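Local atomic coordinates of ferredoxin (Trichomonas vaginalis, PDB entry 1L5P), a protein that carries electrons on a [2Fe-2S] cluster, linking pyruvate:ferredoxin oxidoreductase to hydrogenase in the hydrogenosome. Residues C49-A57 with E85-L93. Residues are numbered along the deposited sequence; the frame is centred on the assembly and turned at random.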
ATOM      1  N   CYS A  49      -3.596  -4.350  -0.576  1.00 30.26           N
ATOM      2  CA  CYS A  49      -2.965  -4.576   0.712  1.00 28.91           C
ATOM      3  C   CYS A  49      -3.980  -4.151   1.754  1.00 30.99           C
ATOM      4  O   CYS A  49      -5.050  -3.653   1.403  1.00 32.95           O
ATOM      5  CB  CYS A  49      -1.707  -3.747   0.839  1.00 28.90           C
ATOM      6  SG  CYS A  49      -2.005  -2.012   0.839  1.00 30.91           S
ATOM      7  N   LYS A  50      -3.677  -4.347   3.032  1.00 30.93           N
ATOM      8  CA  LYS A  50      -4.631  -3.960   4.067  1.00 28.41           C
ATOM      9  C   LYS A  50      -4.027  -2.976   5.047  1.00 28.80           C
ATOM     10  O   LYS A  50      -2.981  -3.239   5.628  1.00 30.57           O
ATOM     11  CB  LYS A  50      -5.137  -5.190   4.823  1.00 26.60           C
ATOM     12  CG  LYS A  50      -6.410  -5.779   4.261  1.00 27.29           C
ATOM     13  CD  LYS A  50      -6.161  -7.130   3.625  1.00 31.29           C
ATOM     14  CE  LYS A  50      -5.899  -8.188   4.687  1.00 35.61           C
ATOM     15  NZ  LYS A  50      -5.132  -9.358   4.169  1.00 38.60           N
ATOM     16  N   HIS A  51      -4.682  -1.832   5.215  1.00 27.86           N
ATOM     17  CA  HIS A  51      -4.218  -0.821   6.150  1.00 27.84           C
ATOM     18  C   HIS A  51      -4.745  -1.206   7.532  1.00 28.94           C
ATOM     19  O   HIS A  51      -5.952  -1.153   7.781  1.00 27.56           O
ATOM     20  CB  HIS A  51      -4.745   0.558   5.746  1.00 30.39           C
ATOM     21  CG  HIS A  51      -4.473   1.633   6.755  1.00 32.82           C
ATOM     22  ND1 HIS A  51      -5.263   2.757   6.873  1.00 32.15           N
ATOM     23  CD2 HIS A  51      -3.494   1.762   7.680  1.00 33.23           C
ATOM     24  CE1 HIS A  51      -4.780   3.531   7.827  1.00 36.33           C
ATOM     25  NE2 HIS A  51      -3.705   2.950   8.334  1.00 33.57           N
ATOM     26  N   VAL A  52      -3.842  -1.608   8.428  1.00 31.14           N
ATOM     27  CA  VAL A  52      -4.238  -2.017   9.774  1.00 31.63           C
ATOM     28  C   VAL A  52      -3.905  -1.044  10.898  1.00 30.75           C
ATOM     29  O   VAL A  52      -4.497  -1.130  11.971  1.00 31.32           O
ATOM     30  CB  VAL A  52      -3.651  -3.385  10.162  1.00 35.87           C
ATOM     31  CG1 VAL A  52      -4.242  -4.465   9.262  1.00 39.80           C
ATOM     32  CG2 VAL A  52      -2.128  -3.351  10.085  1.00 34.58           C
ATOM     33  N   SER A  53      -2.970  -0.128  10.674  1.00 28.44           N
ATOM     34  CA  SER A  53      -2.633   0.837  11.708  1.00 29.01           C
ATOM     35  C   SER A  53      -2.019   2.075  11.115  1.00 29.03           C
ATOM     36  O   SER A  53      -1.491   2.046  10.005  1.00 32.08           O
ATOM     37  CB  SER A  53      -1.647   0.250  12.720  1.00 31.04           C
ATOM     38  OG  SER A  53      -1.937  -1.101  13.022  1.00 36.64           O
ATOM     39  N   GLY A  54      -2.087   3.167  11.864  1.00 28.90           N
ATOM     40  CA  GLY A  54      -1.502   4.411  11.400  1.00 31.38           C
ATOM     41  C   GLY A  54      -2.397   5.299  10.557  1.00 33.02           C
ATOM     42  O   GLY A  54      -3.466   4.895  10.105  1.00 34.04           O
ATOM     43  N   LYS A  55      -1.939   6.522  10.341  1.00 34.10           N
ATOM     44  CA  LYS A  55      -2.684   7.488   9.562  1.00 35.97           C
ATOM     45  C   LYS A  55      -2.421   7.355   8.076  1.00 35.46           C
ATOM     46  O   LYS A  55      -1.273   7.390   7.628  1.00 36.27           O
ATOM     47  CB  LYS A  55      -2.324   8.907   9.997  1.00 39.89           C
ATOM     48  CG  LYS A  55      -2.938   9.331  11.314  1.00 45.89           C
ATOM     49  CD  LYS A  55      -2.090  10.408  11.980  1.00 50.80           C
ATOM     50  CE  LYS A  55      -2.183  10.331  13.503  1.00 54.38           C
ATOM     51  NZ  LYS A  55      -2.716   9.015  13.982  1.00 56.13           N
ATOM     52  N   VAL A  56      -3.499   7.203   7.319  1.00 34.35           N
ATOM     53  CA  VAL A  56      -3.411   7.116   5.871  1.00 33.35           C
ATOM     54  C   VAL A  56      -4.641   7.800   5.306  1.00 34.01           C
ATOM     55  O   VAL A  56      -5.773   7.475   5.683  1.00 33.64           O
ATOM     56  CB  VAL A  56      -3.363   5.668   5.370  1.00 30.63           C
ATOM     57  CG1 VAL A  56      -3.273   5.669   3.859  1.00 25.99           C
ATOM     58  CG2 VAL A  56      -2.154   4.950   5.966  1.00 28.45           C
ATOM     59  N   ALA A  57      -4.401   8.761   4.415  1.00 34.04           N
ATOM     60  CA  ALA A  57      -5.461   9.534   3.782  1.00 30.63           C
ATOM     61  C   ALA A  57      -6.523   8.626   3.168  1.00 29.88           C
ATOM     62  O   ALA A  57      -6.205   7.617   2.533  1.00 29.80           O
ATOM     63  CB  ALA A  57      -4.864  10.452   2.731  1.00 28.59           C
ATOM     64  N   GLU A  85       3.509  11.999   7.507  1.00 45.28           N
ATOM     65  CA  GLU A  85       2.291  11.664   8.238  1.00 45.11           C
ATOM     66  C   GLU A  85       1.996  10.161   8.279  1.00 43.17           C
ATOM     67  O   GLU A  85       1.227   9.696   9.122  1.00 41.46           O
ATOM     68  CB  GLU A  85       1.098  12.411   7.630  1.00 49.21           C
ATOM     69  CG  GLU A  85       0.952  12.219   6.129  1.00 55.60           C
ATOM     70  CD  GLU A  85      -0.499  12.180   5.678  1.00 60.16           C
ATOM     71  OE1 GLU A  85      -1.002  13.232   5.228  1.00 63.82           O
ATOM     72  OE2 GLU A  85      -1.136  11.104   5.769  1.00 62.09           O
ATOM     73  N   ASN A  86       2.612   9.403   7.379  1.00 40.70           N
ATOM     74  CA  ASN A  86       2.387   7.963   7.326  1.00 39.62           C
ATOM     75  C   ASN A  86       3.425   7.166   8.118  1.00 38.09           C
ATOM     76  O   ASN A  86       3.357   5.938   8.194  1.00 36.27           O
ATOM     77  CB  ASN A  86       2.383   7.498   5.866  1.00 41.86           C
ATOM     78  CG  ASN A  86       1.413   8.287   5.003  1.00 41.01           C
ATOM     79  OD1 ASN A  86       1.811   8.935   4.032  1.00 40.17           O
ATOM     80  ND2 ASN A  86       0.133   8.236   5.356  1.00 39.94           N
ATOM     81  N   ASP A  87       4.388   7.862   8.707  1.00 38.62           N
ATOM     82  CA  ASP A  87       5.428   7.195   9.486  1.00 38.87           C
ATOM     83  C   ASP A  87       4.845   6.361  10.630  1.00 36.42           C
ATOM     84  O   ASP A  87       4.211   6.886  11.544  1.00 37.02           O
ATOM     85  CB  ASP A  87       6.417   8.228  10.042  1.00 40.66           C
ATOM     86  CG  ASP A  87       7.656   7.588  10.642  1.00 43.64           C
ATOM     87  OD1 ASP A  87       8.501   8.331  11.183  1.00 45.45           O
ATOM     88  OD2 ASP A  87       7.789   6.345  10.578  1.00 45.11           O
ATOM     89  N   GLY A  88       5.066   5.055  10.578  1.00 34.04           N
ATOM     90  CA  GLY A  88       4.548   4.197  11.625  1.00 31.72           C
ATOM     91  C   GLY A  88       3.325   3.421  11.192  1.00 30.47           C
ATOM     92  O   GLY A  88       2.829   2.576  11.936  1.00 31.02           O
ATOM     93  N   ALA A  89       2.829   3.700   9.991  1.00 29.68           N
ATOM     94  CA  ALA A  89       1.653   2.999   9.486  1.00 27.95           C
ATOM     95  C   ALA A  89       1.988   1.532   9.269  1.00 26.81           C
ATOM     96  O   ALA A  89       3.123   1.192   8.920  1.00 26.76           O
ATOM     97  CB  ALA A  89       1.197   3.620   8.186  1.00 30.05           C
ATOM     98  N   VAL A  90       1.003   0.670   9.480  1.00 24.11           N
ATOM     99  CA  VAL A  90       1.200  -0.753   9.302  1.00 25.11           C
ATOM    100  C   VAL A  90       0.266  -1.316   8.242  1.00 28.29           C
ATOM    101  O   VAL A  90      -0.931  -1.044   8.263  1.00 30.55           O
ATOM    102  CB  VAL A  90       0.945  -1.482  10.608  1.00 26.77           C
ATOM    103  CG1 VAL A  90       1.178  -2.980  10.425  1.00 27.90           C
ATOM    104  CG2 VAL A  90       1.857  -0.908  11.684  1.00 26.60           C
ATOM    105  N   PHE A  91       0.812  -2.100   7.314  1.00 28.88           N
ATOM    106  CA  PHE A  91       0.005  -2.700   6.257  1.00 28.14           C
ATOM    107  C   PHE A  91       0.216  -4.206   6.224  1.00 28.97           C
ATOM    108  O   PHE A  91       1.315  -4.688   6.440  1.00 29.47           O
ATOM    109  CB  PHE A  91       0.364  -2.096   4.892  1.00 24.97           C
ATOM    110  CG  PHE A  91       0.244  -0.603   4.838  1.00 23.00           C
ATOM    111  CD1 PHE A  91       1.328   0.205   5.159  1.00 22.00           C
ATOM    112  CD2 PHE A  91      -0.951   0.001   4.450  1.00 21.54           C
ATOM    113  CE1 PHE A  91       1.225   1.607   5.088  1.00 23.87           C
ATOM    114  CE2 PHE A  91      -1.065   1.392   4.379  1.00 19.31           C
ATOM    115  CZ  PHE A  91       0.023   2.199   4.696  1.00 20.05           C
ATOM    116  N   GLU A  92      -0.853  -4.940   5.949  1.00 30.54           N
ATOM    117  CA  GLU A  92      -0.808  -6.388   5.886  1.00 32.13           C
ATOM    118  C   GLU A  92      -0.975  -6.831   4.425  1.00 34.00           C
ATOM    119  O   GLU A  92      -1.893  -6.390   3.729  1.00 34.55           O
ATOM    120  CB  GLU A  92      -1.913  -6.926   6.784  1.00 31.36           C
ATOM    121  CG  GLU A  92      -2.245  -8.372   6.630  1.00 40.18           C
ATOM    122  CD  GLU A  92      -3.402  -8.759   7.530  1.00 46.65           C
ATOM    123  OE1 GLU A  92      -4.300  -9.516   7.088  1.00 50.15           O
ATOM    124  OE2 GLU A  92      -3.414  -8.291   8.688  1.00 49.09           O
ATOM    125  N   LEU A  93      -0.067  -7.681   3.955  1.00 34.44           N
ATOM    126  CA  LEU A  93      -0.109  -8.153   2.578  1.00 34.96           C
ATOM    127  C   LEU A  93      -0.844  -9.473   2.481  1.00 36.94           C
ATOM    128  O   LEU A  93      -1.139  -9.884   1.342  1.00 40.79           O
ATOM    129  CB  LEU A  93       1.307  -8.312   2.030  1.00 33.34           C
ATOM    130  CG  LEU A  93       2.163  -7.044   1.965  1.00 33.37           C
ATOM    131  CD1 LEU A  93       3.525  -7.328   2.581  1.00 32.97           C
ATOM    132  CD2 LEU A  93       2.309  -6.580   0.515  1.00 34.89           C
ATOM    133  OXT LEU A  93      -1.124 -10.075   3.538  1.00 38.71           O
TER
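Phe91 sets its CD2, CE2 and CZ atoms against His51, Val56 and Cys49, all approaching obliquely. CD2 lies 3.8 Å from His51 CA, CE2 runs beside His51 CB, and at the tip Phe91 CZ meets Val56 CG2 at 3.7 Å, the valine coming from the opposite direction. The same methyl of Val56 also lies over one face of the His51 imidazole, toward its rim; the planes of the His51 and Phe91 rings are inclined at 37°. Cys49 SG, farther along, reaches Phe91 CD2 at 4.3 Å. Leu22 of helix 22-27 packs on both Cys49 and Phe91, on the side of the sheet that the helix covers.

The imidazole of His51 is turned along its own chain, its CG opposite the backbone N (chi1 172°), and NE2 makes weak hydrogen bonds to Ser53 O and Gly54 O. Strands 48-53 and 90-92 are antiparallel neighbours in the mixed sheet of the β-grasp fold of [2Fe-2S] ferredoxins, and the register shifts by one residue at a classic beta bulge. Val52 and Ser53 together face Val90, whose carbonyl O accepts both amides from the same face of its plane, Val52 N at 3.0 Å and Ser53 N at 3.3 Å. The side chains beside the bulge are pressed close: Val52 CG2 is 3.3 Å from Val90 CG1, tighter than normal carbon contact.

On the face shared by Lys50 and Glu92, the lysine bends at chi2 and chi3 to bring NZ 3.0 Å from Glu92 OE1, a salt bridge whose hydrogen bond is weak. Beyond the strands, Asn86 ND2 donates to Lys55 O, nearly in its own amide plane, while Asn86 OD1 accepts from Ser83 N, which fixes the amide's rotation.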